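Local coordinates for aminotransferase, class IV (Brucella abortus, PDB 4TVI), which probably catalyses the pyridoxal phosphate-dependent transfer of the amino group of leucine, isoleucine and valine to 2-oxoglutarate, at residues 75-80 with 307-312; 112-117 with 147-152; 212-217 with 235-240; 245-250 with 257-262. One frame throughout, in Å; residues are numbered along the deposited sequence.

Contact 1. Residues 75-80 with 307-312; sequences TPDLDR and WEWAHA
P76 and A310 mark the closest approach of the two backbones, with 5.5 Å between P76 CA and A310 CA. The 75-80 segment makes a type II beta turn from T75 to L78, closed by a 3.2 Å bond from L78 N to T75 O, and passes directly into helix 78-91. P76 takes the second place of the turn and D77 the third, where D77 adopts a left-handed backbone with phi 58°. D77 also occupies the N-cap position, but its carboxylate makes no capping bond; its partners are R245, through a salt bridge, and the indole of W309. On the other side, 307-310 is the last turn of helix 297-310, and the chain ends at A312. Here, in the class IV aminotransferase fold, the end of the C-terminal helix 297-310 packs on the turn that leads into helix 78-91, a helix that belongs with the N-terminal five-stranded sheet. W309 gives the largest share of the contact. Its CG lies anti to the backbone N (chi1 165°), which carries the indole across to the turn, where its six-membered ring is met obliquely by both P76 and D77. W309 CZ3 rests 3.4 Å from P76 CB, while P76 CG lies 4.1 Å from A310 CB, and the proline therefore packs against two consecutive residues of the helix. The neighbouring atom W309 CH2 is 3.6 Å from D77 OD2. These last two side chains cross nearly at right angles, with carboxylate and ring planes 41° apart.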
loop_
_atom_site.group_PDB
_atom_site.type_symbol
_atom_site.label_atom_id
_atom_site.label_comp_id
_atom_site.label_asym_id
_atom_site.label_seq_id
_atom_site.Cartn_x
_atom_site.Cartn_y
_atom_site.Cartn_z
ATOM N N THR A 75 -19.475 16.783 15.954
ATOM C CA THR A 75 -18.850 15.839 15.029
ATOM C C THR A 75 -19.172 16.177 13.574
ATOM O O THR A 75 -19.865 15.410 12.896
ATOM C CB THR A 75 -19.315 14.393 15.304
ATOM O OG1 THR A 75 -20.745 14.321 15.183
ATOM C CG2 THR A 75 -18.915 13.949 16.705
ATOM N N PRO A 76 -18.669 17.323 13.087
ATOM C CA PRO A 76 -19.018 17.801 11.742
ATOM C C PRO A 76 -18.656 16.822 10.635
ATOM O O PRO A 76 -17.575 16.230 10.653
ATOM C CB PRO A 76 -18.212 19.098 11.608
ATOM C CG PRO A 76 -17.110 18.976 12.600
ATOM C CD PRO A 76 -17.703 18.213 13.750
ATOM N N ASP A 77 -19.583 16.647 9.697
ATOM C CA ASP A 77 -19.386 15.805 8.519
ATOM C C ASP A 77 -19.056 14.356 8.870
ATOM O O ASP A 77 -18.434 13.646 8.073
ATOM C CB ASP A 77 -18.287 16.386 7.615
ATOM C CG ASP A 77 -18.803 17.500 6.708
ATOM O OD1 ASP A 77 -19.974 17.423 6.282
ATOM O OD2 ASP A 77 -18.041 18.456 6.427
ATOM N N LEU A 78 -19.472 13.918 10.056
ATOM C CA LEU A 78 -19.328 12.511 10.436
ATOM C C LEU A 78 -20.060 11.619 9.434
ATOM O O LEU A 78 -19.619 10.508 9.141
ATOM C CB LEU A 78 -19.853 12.258 11.854
ATOM C CG LEU A 78 -19.924 10.789 12.295
ATOM C CD1 LEU A 78 -18.554 10.118 12.184
ATOM C CD2 LEU A 78 -20.462 10.675 13.718
ATOM N N ASP A 79 -21.186 12.106 8.919
ATOM C CA ASP A 79 -21.977 11.320 7.985
ATOM C C ASP A 79 -21.237 11.135 6.664
ATOM O O ASP A 79 -21.240 10.042 6.096
ATOM C CB ASP A 79 -23.349 11.963 7.748
ATOM C CG ASP A 79 -23.258 13.427 7.321
ATOM O OD1 ASP A 79 -22.232 14.084 7.588
ATOM O OD2 ASP A 79 -24.230 13.925 6.718
ATOM N N ARG A 80 -20.586 12.194 6.191
ATOM C CA ARG A 80 -19.842 12.125 4.934
ATOM C C ARG A 80 -18.619 11.221 5.064
ATOM O O ARG A 80 -18.333 10.424 4.177
ATOM C CB ARG A 80 -19.408 13.520 4.475
ATOM C CG ARG A 80 -20.554 14.497 4.255
ATOM C CD ARG A 80 -20.132 15.602 3.307
ATOM N NE ARG A 80 -19.883 15.100 1.955
ATOM C CZ ARG A 80 -19.232 15.780 1.015
ATOM N NH1 ARG A 80 -18.756 16.988 1.284
ATOM N NH2 ARG A 80 -19.055 15.255 -0.191
ATOM N N TRP A 307 -15.791 26.672 12.197
ATOM C CA TRP A 307 -16.227 26.508 13.583
ATOM C C TRP A 307 -17.660 26.997 13.796
ATOM O O TRP A 307 -18.412 26.384 14.554
ATOM C CB TRP A 307 -15.273 27.239 14.527
ATOM C CG TRP A 307 -14.360 26.319 15.271
ATOM C CD1 TRP A 307 -14.385 26.034 16.607
ATOM C CD2 TRP A 307 -13.294 25.544 14.715
ATOM N NE1 TRP A 307 -13.392 25.139 16.918
ATOM C CE2 TRP A 307 -12.708 24.819 15.773
ATOM C CE3 TRP A 307 -12.772 25.395 13.426
ATOM C CZ2 TRP A 307 -11.628 23.960 15.582
ATOM C CZ3 TRP A 307 -11.698 24.536 13.238
ATOM C CH2 TRP A 307 -11.139 23.830 14.311
ATOM N N GLU A 308 -18.042 28.083 13.119
ATOM C CA GLU A 308 -19.412 28.583 13.223
ATOM C C GLU A 308 -20.397 27.547 12.732
ATOM O O GLU A 308 -21.363 27.220 13.420
ATOM C CB GLU A 308 -19.635 29.863 12.415
ATOM C CG GLU A 308 -21.136 30.194 12.311
ATOM C CD GLU A 308 -21.457 31.312 11.336
ATOM O OE1 GLU A 308 -20.753 31.432 10.309
ATOM O OE2 GLU A 308 -22.422 32.068 11.584
ATOM N N TRP A 309 -20.146 27.039 11.529
ATOM C CA TRP A 309 -21.020 26.039 10.939
ATOM C C TRP A 309 -21.057 24.765 11.777
ATOM O O TRP A 309 -22.116 24.167 11.967
ATOM C CB TRP A 309 -20.580 25.713 9.510
ATOM C CG TRP A 309 -21.210 24.468 9.000
ATOM C CD1 TRP A 309 -22.472 24.333 8.494
ATOM C CD2 TRP A 309 -20.617 23.167 8.952
ATOM N NE1 TRP A 309 -22.700 23.029 8.137
ATOM C CE2 TRP A 309 -21.575 22.292 8.403
ATOM C CE3 TRP A 309 -19.367 22.656 9.321
ATOM C CZ2 TRP A 309 -21.322 20.933 8.214
ATOM C CZ3 TRP A 309 -19.120 21.311 9.132
ATOM C CH2 TRP A 309 -20.094 20.463 8.588
ATOM N N ALA A 310 -19.897 24.357 12.280
ATOM C CA ALA A 310 -19.812 23.130 13.063
ATOM C C ALA A 310 -20.671 23.220 14.318
ATOM O O ALA A 310 -21.258 22.225 14.738
ATOM C CB ALA A 310 -18.369 22.834 13.432
ATOM N N HIS A 311 -20.747 24.414 14.903
ATOM C CA HIS A 311 -21.521 24.619 16.124
ATOM C C HIS A 311 -22.915 25.175 15.854
ATOM O O HIS A 311 -23.665 25.462 16.791
ATOM C CB HIS A 311 -20.778 25.564 17.075
ATOM C CG HIS A 311 -19.630 24.926 17.792
ATOM N ND1 HIS A 311 -19.800 24.023 18.819
ATOM C CD2 HIS A 311 -18.292 25.064 17.629
ATOM C CE1 HIS A 311 -18.617 23.634 19.262
ATOM N NE2 HIS A 311 -17.685 24.249 18.553
ATOM N N ALA A 312 -23.271 25.332 14.584
ATOM C CA ALA A 312 -24.589 25.866 14.250
ATOM C C ALA A 312 -25.668 24.823 14.508
ATOM O O ALA A 312 -25.383 23.628 14.617
ATOM C CB ALA A 312 -24.632 26.334 12.802
ATOM O OXT ALA A 312 -26.848 25.152 14.618
#

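Contact 2. Residues 112-117 with 147-152; sequences KKFAPD and LCLEAI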
loop_
_atom_site.group_PDB
_atom_site.type_symbol
_atom_site.label_atom_id
_atom_site.label_comp_id
_atom_site.label_asym_id
_atom_site.label_seq_id
_atom_site.Cartn_x
_atom_site.Cartn_y
_atom_site.Cartn_z
ATOM N N LYS A 112 -19.463 7.761 23.479
ATOM C CA LYS A 112 -20.033 7.777 24.821
ATOM C C LYS A 112 -19.126 7.098 25.841
ATOM O O LYS A 112 -19.249 7.334 27.042
ATOM C CB LYS A 112 -21.407 7.104 24.826
ATOM C CG LYS A 112 -22.459 7.848 24.021
ATOM C CD LYS A 112 -22.644 9.265 24.538
ATOM C CE LYS A 112 -23.740 9.996 23.777
ATOM N NZ LYS A 112 -23.906 11.396 24.253
ATOM N N LYS A 113 -18.210 6.262 25.365
ATOM C CA LYS A 113 -17.322 5.520 26.258
ATOM C C LYS A 113 -16.260 6.437 26.849
ATOM O O LYS A 113 -15.606 6.096 27.829
ATOM C CB LYS A 113 -16.645 4.364 25.512
ATOM C CG LYS A 113 -17.595 3.331 24.919
ATOM C CD LYS A 113 -17.796 2.155 25.867
ATOM C CE LYS A 113 -18.650 1.071 25.226
ATOM N NZ LYS A 113 -18.895 -0.073 26.149
ATOM N N PHE A 114 -16.084 7.599 26.231
ATOM C CA PHE A 114 -15.102 8.574 26.683
ATOM C C PHE A 114 -15.681 9.497 27.744
ATOM O O PHE A 114 -16.897 9.671 27.835
ATOM C CB PHE A 114 -14.574 9.378 25.493
ATOM C CG PHE A 114 -13.729 8.565 24.562
ATOM C CD1 PHE A 114 -14.313 7.805 23.560
ATOM C CD2 PHE A 114 -12.351 8.537 24.703
ATOM C CE1 PHE A 114 -13.537 7.039 22.709
ATOM C CE2 PHE A 114 -11.566 7.777 23.852
ATOM C CZ PHE A 114 -12.160 7.026 22.853
ATOM N N ALA A 115 -14.806 10.052 28.576
ATOM C CA ALA A 115 -15.220 11.052 29.547
ATOM C C ALA A 115 -15.796 12.258 28.817
ATOM O O ALA A 115 -15.421 12.527 27.675
ATOM C CB ALA A 115 -14.046 11.462 30.430
ATOM N N PRO A 116 -16.731 12.972 29.463
ATOM C CA PRO A 116 -17.285 14.198 28.883
ATOM C C PRO A 116 -16.184 15.177 28.488
ATOM O O PRO A 116 -15.105 15.160 29.083
ATOM C CB PRO A 116 -18.148 14.762 30.013
ATOM C CG PRO A 116 -18.555 13.564 30.795
ATOM C CD PRO A 116 -17.388 12.616 30.733
ATOM N N ASP A 117 -16.447 15.987 27.470
ATOM C CA ASP A 117 -15.509 17.005 27.013
ATOM C C ASP A 117 -14.162 16.416 26.584
ATOM O O ASP A 117 -13.122 17.059 26.721
ATOM C CB ASP A 117 -15.293 18.049 28.108
ATOM C CG ASP A 117 -16.581 18.739 28.508
ATOM O OD1 ASP A 117 -17.481 18.857 27.651
ATOM O OD2 ASP A 117 -16.699 19.153 29.683
ATOM N N LEU A 147 -13.556 -0.115 14.124
ATOM C CA LEU A 147 -13.708 1.319 14.337
ATOM C C LEU A 147 -12.869 1.751 15.533
ATOM O O LEU A 147 -13.181 1.415 16.676
ATOM C CB LEU A 147 -15.178 1.675 14.556
ATOM C CG LEU A 147 -15.512 3.148 14.790
ATOM C CD1 LEU A 147 -15.039 4.003 13.612
ATOM C CD2 LEU A 147 -17.003 3.306 15.012
ATOM N N CYS A 148 -11.807 2.500 15.269
ATOM C CA CYS A 148 -10.871 2.880 16.320
ATOM C C CYS A 148 -11.052 4.335 16.738
ATOM O O CYS A 148 -10.933 5.252 15.916
ATOM C CB CYS A 148 -9.431 2.637 15.851
ATOM S SG CYS A 148 -8.170 2.949 17.109
ATOM N N LEU A 149 -11.343 4.534 18.019
ATOM C CA LEU A 149 -11.505 5.868 18.582
ATOM C C LEU A 149 -10.359 6.193 19.523
ATOM O O LEU A 149 -10.099 5.452 20.477
ATOM C CB LEU A 149 -12.834 5.997 19.332
ATOM C CG LEU A 149 -14.106 5.564 18.604
ATOM C CD1 LEU A 149 -15.330 5.932 19.426
ATOM C CD2 LEU A 149 -14.181 6.150 17.209
ATOM N N GLU A 150 -9.667 7.291 19.243
ATOM C CA GLU A 150 -8.552 7.727 20.074
ATOM C C GLU A 150 -8.785 9.122 20.644
ATOM O O GLU A 150 -9.107 10.058 19.908
ATOM C CB GLU A 150 -7.245 7.706 19.280
ATOM C CG GLU A 150 -6.013 8.009 20.123
ATOM C CD GLU A 150 -4.718 7.825 19.347
ATOM O OE1 GLU A 150 -4.789 7.568 18.125
ATOM O OE2 GLU A 150 -3.634 7.936 19.957
ATOM N N ALA A 151 -8.620 9.252 21.956
ATOM C CA ALA A 151 -8.707 10.544 22.615
ATOM C C ALA A 151 -7.525 11.428 22.223
ATOM O O ALA A 151 -6.386 11.177 22.615
ATOM C CB ALA A 151 -8.760 10.370 24.123
ATOM N N ILE A 152 -7.798 12.437 21.405
ATOM C CA ILE A 152 -6.790 13.421 21.027
ATOM C C ILE A 152 -7.336 14.831 21.201
ATOM O O ILE A 152 -8.291 15.207 20.526
ATOM C CB ILE A 152 -6.331 13.231 19.578
ATOM C CG1 ILE A 152 -5.827 11.798 19.369
ATOM C CG2 ILE A 152 -5.258 14.260 19.223
ATOM C CD1 ILE A 152 -5.259 11.535 17.993
#
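The carbonyl oxygen of L149 meets F114 at the edge of its ring and in the ring plane, with L149 O 3.5 Å from F114 CZ. No hydrogen bond joins the two segments; the oxygen meets the far corner of the ring between its two apolar flanks, and F114 CE2 also lies 3.8 Å from A151 N. F114 is the side chain that carries the contact, standing in the loop that follows helix 100-111. Its CG lies beside the backbone N and anti to the carbonyl carbon (chi1 -69°), which sends the ring toward strand 143-151. The far end of the ring then straddles two residues that point to the same side of that strand. F114 CE1 lies 3.6 Å from L149 CB, and the L149 CD1 branch adds a looser touch to F114 CE1 at 3.9 Å. On the other flank F114 CE2 is 3.8 Å from A151 CB. The intervening E150 directs its side chain away, as alternation along a strand requires. W36 meets the F114 ring edge-to-face, and its backbone is hydrogen-bonded to L149. The contact thus closes the loop over strand 143-151, which runs between strands 35-39 and 120-128 in the antiparallel sheet, while helix 100-111 packs on L149 through L111.

Contact 3. Residues 212-217 with 235-240; sequences VAETAT and GTFLNG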
loop_
_atom_site.group_PDB
_atom_site.type_symbol
_atom_site.label_atom_id
_atom_site.label_comp_id
_atom_site.label_asym_id
_atom_site.label_seq_id
_atom_site.Cartn_x
_atom_site.Cartn_y
_atom_site.Cartn_z
ATOM N N VAL A 212 0.477 21.201 -8.779
ATOM C CA VAL A 212 0.274 20.981 -7.354
ATOM C C VAL A 212 -1.006 20.199 -7.114
ATOM O O VAL A 212 -2.043 20.499 -7.709
ATOM C CB VAL A 212 0.224 22.309 -6.571
ATOM C CG1 VAL A 212 -0.079 22.050 -5.106
ATOM C CG2 VAL A 212 1.540 23.054 -6.712
ATOM N N ALA A 213 -0.911 19.182 -6.262
ATOM C CA ALA A 213 -2.056 18.374 -5.881
ATOM C C ALA A 213 -2.508 18.702 -4.461
ATOM O O ALA A 213 -3.674 18.995 -4.222
ATOM C CB ALA A 213 -1.719 16.894 -5.998
ATOM N N GLU A 214 -1.569 18.635 -3.523
ATOM C CA GLU A 214 -1.861 18.811 -2.105
ATOM C C GLU A 214 -0.555 18.759 -1.336
ATOM O O GLU A 214 0.519 18.757 -1.940
ATOM C CB GLU A 214 -2.823 17.731 -1.596
ATOM C CG GLU A 214 -2.356 16.306 -1.890
ATOM C CD GLU A 214 -3.189 15.259 -1.175
ATOM O OE1 GLU A 214 -4.121 15.649 -0.443
ATOM O OE2 GLU A 214 -2.919 14.051 -1.347
ATOM N N THR A 215 -0.635 18.697 -0.009
ATOM C CA THR A 215 0.567 18.460 0.774
ATOM C C THR A 215 0.715 16.955 0.936
ATOM O O THR A 215 -0.088 16.195 0.404
ATOM C CB THR A 215 0.534 19.159 2.155
ATOM O OG1 THR A 215 -0.145 18.332 3.104
ATOM C CG2 THR A 215 -0.163 20.519 2.058
ATOM N N ALA A 216 1.723 16.518 1.678
ATOM C CA ALA A 216 1.938 15.089 1.862
ATOM C C ALA A 216 0.902 14.475 2.803
ATOM O O ALA A 216 0.803 13.253 2.906
ATOM C CB ALA A 216 3.338 14.828 2.376
ATOM N N THR A 217 0.141 15.316 3.497
ATOM C CA THR A 217 -0.818 14.827 4.491
ATOM C C THR A 217 -2.229 15.396 4.357
ATOM O O THR A 217 -3.134 14.981 5.088
ATOM C CB THR A 217 -0.356 15.156 5.922
ATOM O OG1 THR A 217 -0.307 16.582 6.083
ATOM C CG2 THR A 217 1.015 14.554 6.215
ATOM N N GLY A 235 -8.238 13.614 -9.440
ATOM C CA GLY A 235 -8.183 12.195 -9.125
ATOM C C GLY A 235 -6.845 11.675 -8.633
ATOM O O GLY A 235 -6.735 10.509 -8.260
ATOM N N THR A 236 -5.827 12.528 -8.620
ATOM C CA THR A 236 -4.502 12.096 -8.189
ATOM C C THR A 236 -4.374 12.298 -6.688
ATOM O O THR A 236 -3.413 11.841 -6.064
ATOM C CB THR A 236 -3.378 12.863 -8.910
ATOM O OG1 THR A 236 -3.505 14.263 -8.632
ATOM C CG2 THR A 236 -3.455 12.631 -10.400
ATOM N N PHE A 237 -5.360 12.986 -6.122
ATOM C CA PHE A 237 -5.425 13.210 -4.680
ATOM C C PHE A 237 -6.881 13.197 -4.246
ATOM O O PHE A 237 -7.782 13.353 -5.069
ATOM C CB PHE A 237 -4.759 14.530 -4.294
ATOM C CG PHE A 237 -5.440 15.747 -4.861
ATOM C CD1 PHE A 237 -5.162 16.176 -6.147
ATOM C CD2 PHE A 237 -6.338 16.477 -4.100
ATOM C CE1 PHE A 237 -5.773 17.303 -6.670
ATOM C CE2 PHE A 237 -6.957 17.607 -4.615
ATOM C CZ PHE A 237 -6.670 18.020 -5.905
ATOM N N LEU A 238 -7.112 12.992 -2.959
ATOM C CA LEU A 238 -8.472 12.967 -2.441
ATOM C C LEU A 238 -9.082 14.357 -2.426
ATOM O O LEU A 238 -8.482 15.309 -1.929
ATOM C CB LEU A 238 -8.504 12.374 -1.030
ATOM C CG LEU A 238 -8.335 10.862 -0.942
ATOM C CD1 LEU A 238 -8.247 10.422 0.510
ATOM C CD2 LEU A 238 -9.497 10.170 -1.646
ATOM N N ASN A 239 -10.280 14.465 -2.987
ATOM C CA ASN A 239 -11.074 15.670 -2.848
ATOM C C ASN A 239 -11.677 15.671 -1.456
ATOM O O ASN A 239 -12.792 15.193 -1.252
ATOM C CB ASN A 239 -12.152 15.733 -3.929
ATOM C CG ASN A 239 -12.984 17.000 -3.854
ATOM O OD1 ASN A 239 -12.755 17.863 -3.007
ATOM N ND2 ASN A 239 -13.947 17.124 -4.759
ATOM N N GLY A 240 -10.923 16.210 -0.504
ATOM C CA GLY A 240 -11.259 16.093 0.902
ATOM C C GLY A 240 -12.631 16.596 1.280
ATOM O O GLY A 240 -13.170 17.510 0.655
HETATM O O HOH W 1 -5.065 12.276 -1.420
#
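The carbonyl oxygen of A213 stands 3.4 Å above the plane of the F237 ring, over its centre, an oxygen-over-ring contact rather than a hydrogen bond. A213 and E214 both face V205 of the neighbouring strand, a classic beta bulge in strand 212-215. From the same residue, A213 CB approaches the ring at F237 CD1, 3.5 Å away, so methyl and carbonyl together lie against F237. The ring is set there by a chi1 of 64°, with CG between the backbone N and the carbonyl carbon. E214 runs past F237 in the opposite direction, its chain extended beyond CG, and E214 OE2 lies 3.5 Å from F237 CB. One ordered water joins the two segments, donating to E214 OE2 at 2.8 Å and accepting from L238 N at 2.7 Å. E214 opens the class IV signature sequence, which continues through N219; in relatives this glutamate faces the pyridine nitrogen of the cofactor, and E214 probably does so here, with the water and F237 as second shell. Chemically, E214 OE2 reaches 237-240 through that water and by packing on F237 CB rather than by a direct bond, with R169, which also bonds to T236 O, a long and weak further ion-pair partner.

Contact 4. Residues 245-250 with 257-262; sequences RVIKLL and VHETTL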
loop_
_atom_site.group_PDB
_atom_site.type_symbol
_atom_site.label_atom_id
_atom_site.label_comp_id
_atom_site.label_asym_id
_atom_site.label_seq_id
_atom_site.Cartn_x
_atom_site.Cartn_y
_atom_site.Cartn_z
ATOM N N ARG A 245 -16.097 21.417 2.477
ATOM C CA ARG A 245 -16.847 22.180 3.466
ATOM C C ARG A 245 -16.327 23.611 3.545
ATOM O O ARG A 245 -17.113 24.558 3.580
ATOM C CB ARG A 245 -16.774 21.513 4.843
ATOM C CG ARG A 245 -17.597 22.235 5.916
ATOM C CD ARG A 245 -19.077 22.284 5.529
ATOM N NE ARG A 245 -19.635 20.943 5.394
ATOM C CZ ARG A 245 -20.862 20.673 4.962
ATOM N NH1 ARG A 245 -21.683 21.659 4.612
ATOM N NH2 ARG A 245 -21.270 19.413 4.881
ATOM N N VAL A 246 -15.004 23.757 3.568
ATOM C CA VAL A 246 -14.362 25.070 3.643
ATOM C C VAL A 246 -14.636 25.911 2.385
ATOM O O VAL A 246 -14.913 27.115 2.471
ATOM C CB VAL A 246 -12.837 24.924 3.860
ATOM C CG1 VAL A 246 -12.109 26.248 3.616
ATOM C CG2 VAL A 246 -12.547 24.391 5.260
ATOM N N ILE A 247 -14.588 25.268 1.222
ATOM C CA ILE A 247 -14.910 25.946 -0.031
ATOM C C ILE A 247 -16.345 26.458 0.006
ATOM O O ILE A 247 -16.617 27.605 -0.340
ATOM C CB ILE A 247 -14.731 25.014 -1.247
ATOM C CG1 ILE A 247 -13.250 24.696 -1.472
ATOM C CG2 ILE A 247 -15.326 25.639 -2.490
ATOM C CD1 ILE A 247 -13.020 23.640 -2.544
ATOM N N LYS A 248 -17.255 25.594 0.442
ATOM C CA LYS A 248 -18.670 25.930 0.523
ATOM C C LYS A 248 -18.903 27.109 1.467
ATOM O O LYS A 248 -19.627 28.045 1.132
ATOM C CB LYS A 248 -19.473 24.705 0.978
ATOM C CG LYS A 248 -20.976 24.918 1.101
ATOM C CD LYS A 248 -21.679 23.609 1.446
ATOM C CE LYS A 248 -23.092 23.848 1.967
ATOM N NZ LYS A 248 -23.970 24.518 0.975
ATOM N N LEU A 249 -18.270 27.072 2.635
ATOM C CA LEU A 249 -18.447 28.129 3.624
ATOM C C LEU A 249 -17.816 29.447 3.181
ATOM O O LEU A 249 -18.392 30.513 3.392
ATOM C CB LEU A 249 -17.870 27.696 4.971
ATOM C CG LEU A 249 -18.662 26.586 5.664
ATOM C CD1 LEU A 249 -17.927 26.086 6.896
ATOM C CD2 LEU A 249 -20.054 27.084 6.023
ATOM N N LEU A 250 -16.634 29.375 2.572
ATOM C CA LEU A 250 -15.969 30.575 2.078
ATOM C C LEU A 250 -16.806 31.267 1.009
ATOM O O LEU A 250 -16.992 32.486 1.052
ATOM C CB LEU A 250 -14.591 30.240 1.523
ATOM C CG LEU A 250 -13.488 30.092 2.566
ATOM C CD1 LEU A 250 -12.237 29.480 1.949
ATOM C CD2 LEU A 250 -13.182 31.458 3.160
ATOM N N VAL A 257 -13.558 31.559 -4.405
ATOM C CA VAL A 257 -12.707 30.388 -4.325
ATOM C C VAL A 257 -12.575 29.754 -5.706
ATOM O O VAL A 257 -13.575 29.383 -6.323
ATOM C CB VAL A 257 -13.258 29.346 -3.335
ATOM C CG1 VAL A 257 -12.291 28.187 -3.213
ATOM C CG2 VAL A 257 -13.504 29.981 -1.976
ATOM N N HIS A 258 -11.344 29.628 -6.189
ATOM C CA HIS A 258 -11.127 29.087 -7.524
ATOM C C HIS A 258 -10.476 27.712 -7.460
ATOM O O HIS A 258 -9.379 27.555 -6.925
ATOM C CB HIS A 258 -10.269 30.038 -8.358
ATOM C CG HIS A 258 -10.853 31.413 -8.502
ATOM N ND1 HIS A 258 -12.067 31.646 -9.110
ATOM C CD2 HIS A 258 -10.375 32.627 -8.139
ATOM C CE1 HIS A 258 -12.322 32.943 -9.102
ATOM N NE2 HIS A 258 -11.309 33.562 -8.521
ATOM N N GLU A 259 -11.170 26.721 -8.012
ATOM C CA GLU A 259 -10.624 25.378 -8.158
ATOM C C GLU A 259 -10.020 25.226 -9.539
ATOM O O GLU A 259 -10.725 24.965 -10.515
ATOM C CB GLU A 259 -11.703 24.330 -7.930
ATOM C CG GLU A 259 -12.302 24.398 -6.543
ATOM C CD GLU A 259 -13.389 23.370 -6.352
ATOM O OE1 GLU A 259 -13.049 22.175 -6.201
ATOM O OE2 GLU A 259 -14.579 23.760 -6.376
ATOM N N THR A 260 -8.708 25.397 -9.613
ATOM C CA THR A 260 -8.029 25.503 -10.887
ATOM C C THR A 260 -6.694 24.772 -10.852
ATOM O O THR A 260 -6.270 24.284 -9.802
ATOM C CB THR A 260 -7.790 26.972 -11.260
ATOM O OG1 THR A 260 -7.288 27.052 -12.597
ATOM C CG2 THR A 260 -6.785 27.593 -10.304
ATOM N N THR A 261 -6.036 24.699 -12.002
ATOM C CA THR A 261 -4.730 24.063 -12.076
ATOM C C THR A 261 -3.687 25.020 -11.511
ATOM O O THR A 261 -3.563 26.156 -11.966
ATOM C CB THR A 261 -4.374 23.674 -13.520
ATOM O OG1 THR A 261 -5.319 22.710 -14.004
ATOM C CG2 THR A 261 -2.961 23.098 -13.599
ATOM N N LEU A 262 -2.955 24.570 -10.499
ATOM C CA LEU A 262 -1.942 25.405 -9.869
ATOM C C LEU A 262 -0.554 24.778 -9.956
ATOM O O LEU A 262 -0.399 23.561 -9.839
ATOM C CB LEU A 262 -2.303 25.669 -8.406
ATOM C CG LEU A 262 -3.617 26.400 -8.128
ATOM C CD1 LEU A 262 -3.955 26.316 -6.643
ATOM C CD2 LEU A 262 -3.556 27.855 -8.586
#
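V257 and I247 bury more surface than any other residues here, and E259 comes third, ahead of L250, as the polar margin of the patch. V257 opens strand 257-260 with both methyls turned to use: CG1 lies anti to the backbone N (chi1 -176°) and CG2 beside it. V257 CG1 sits against both branches of the isoleucine, 4.0 Å from I247 CG1 and the same from I247 CG2. Its other methyl, V257 CG2, meets the next helical turn at L250 CB, 3.7 Å away, where the two side chains cross at about a right angle. One valine therefore packs against two residues three apart on the same face of the helix. I247 then reaches past it with its terminal methyl. I247 CD1 lies 3.8 Å from E259 CD, so an apolar tip rests on the carboxyl group of an extended glutamate. That carboxylate has its main partner in R243, through a salt bridge to OE1, while a long, weak ion pair runs from OE2 to R251. The helix thus presents aliphatic residues to the strand and arginines to the glutamate at the margin. R251 also bonds to V257 O. Geometrically, the axes of helix 245-250 and strand 257-260 come within 9.5 Å and run roughly antiparallel, at 139°. The contact belongs to a beta-alpha-beta crossover: strand 227-231 leads into helix 241-252, which returns the chain to strand 257-260, parallel to the first and beside it. I247 and E259 also touch T230 of strand 227-231, and helix 297-310 meets L250 through L305.

In the fold
Contacts 1 and 4 share a junction: 2.8 Å separates D77 OD1 from R245 NH2, and the W309 side chain packs on R245 and also on L249, with W309 CB 3.7 Å from L249 CD1. Contacts 3 and 4, with centres 13 Å apart, meet through a probable hydrogen bond of 2.7 Å from V212 N to L262 O, in the large mixed sheet. Contact 2 lies apart in the other sheet, its centre 17 Å from that of contact 1 and 32 Å from that of contact 4. K180 carries the cofactor as a Schiff base; the helix after it reaches contact 3 through N188, which bonds to A216 O.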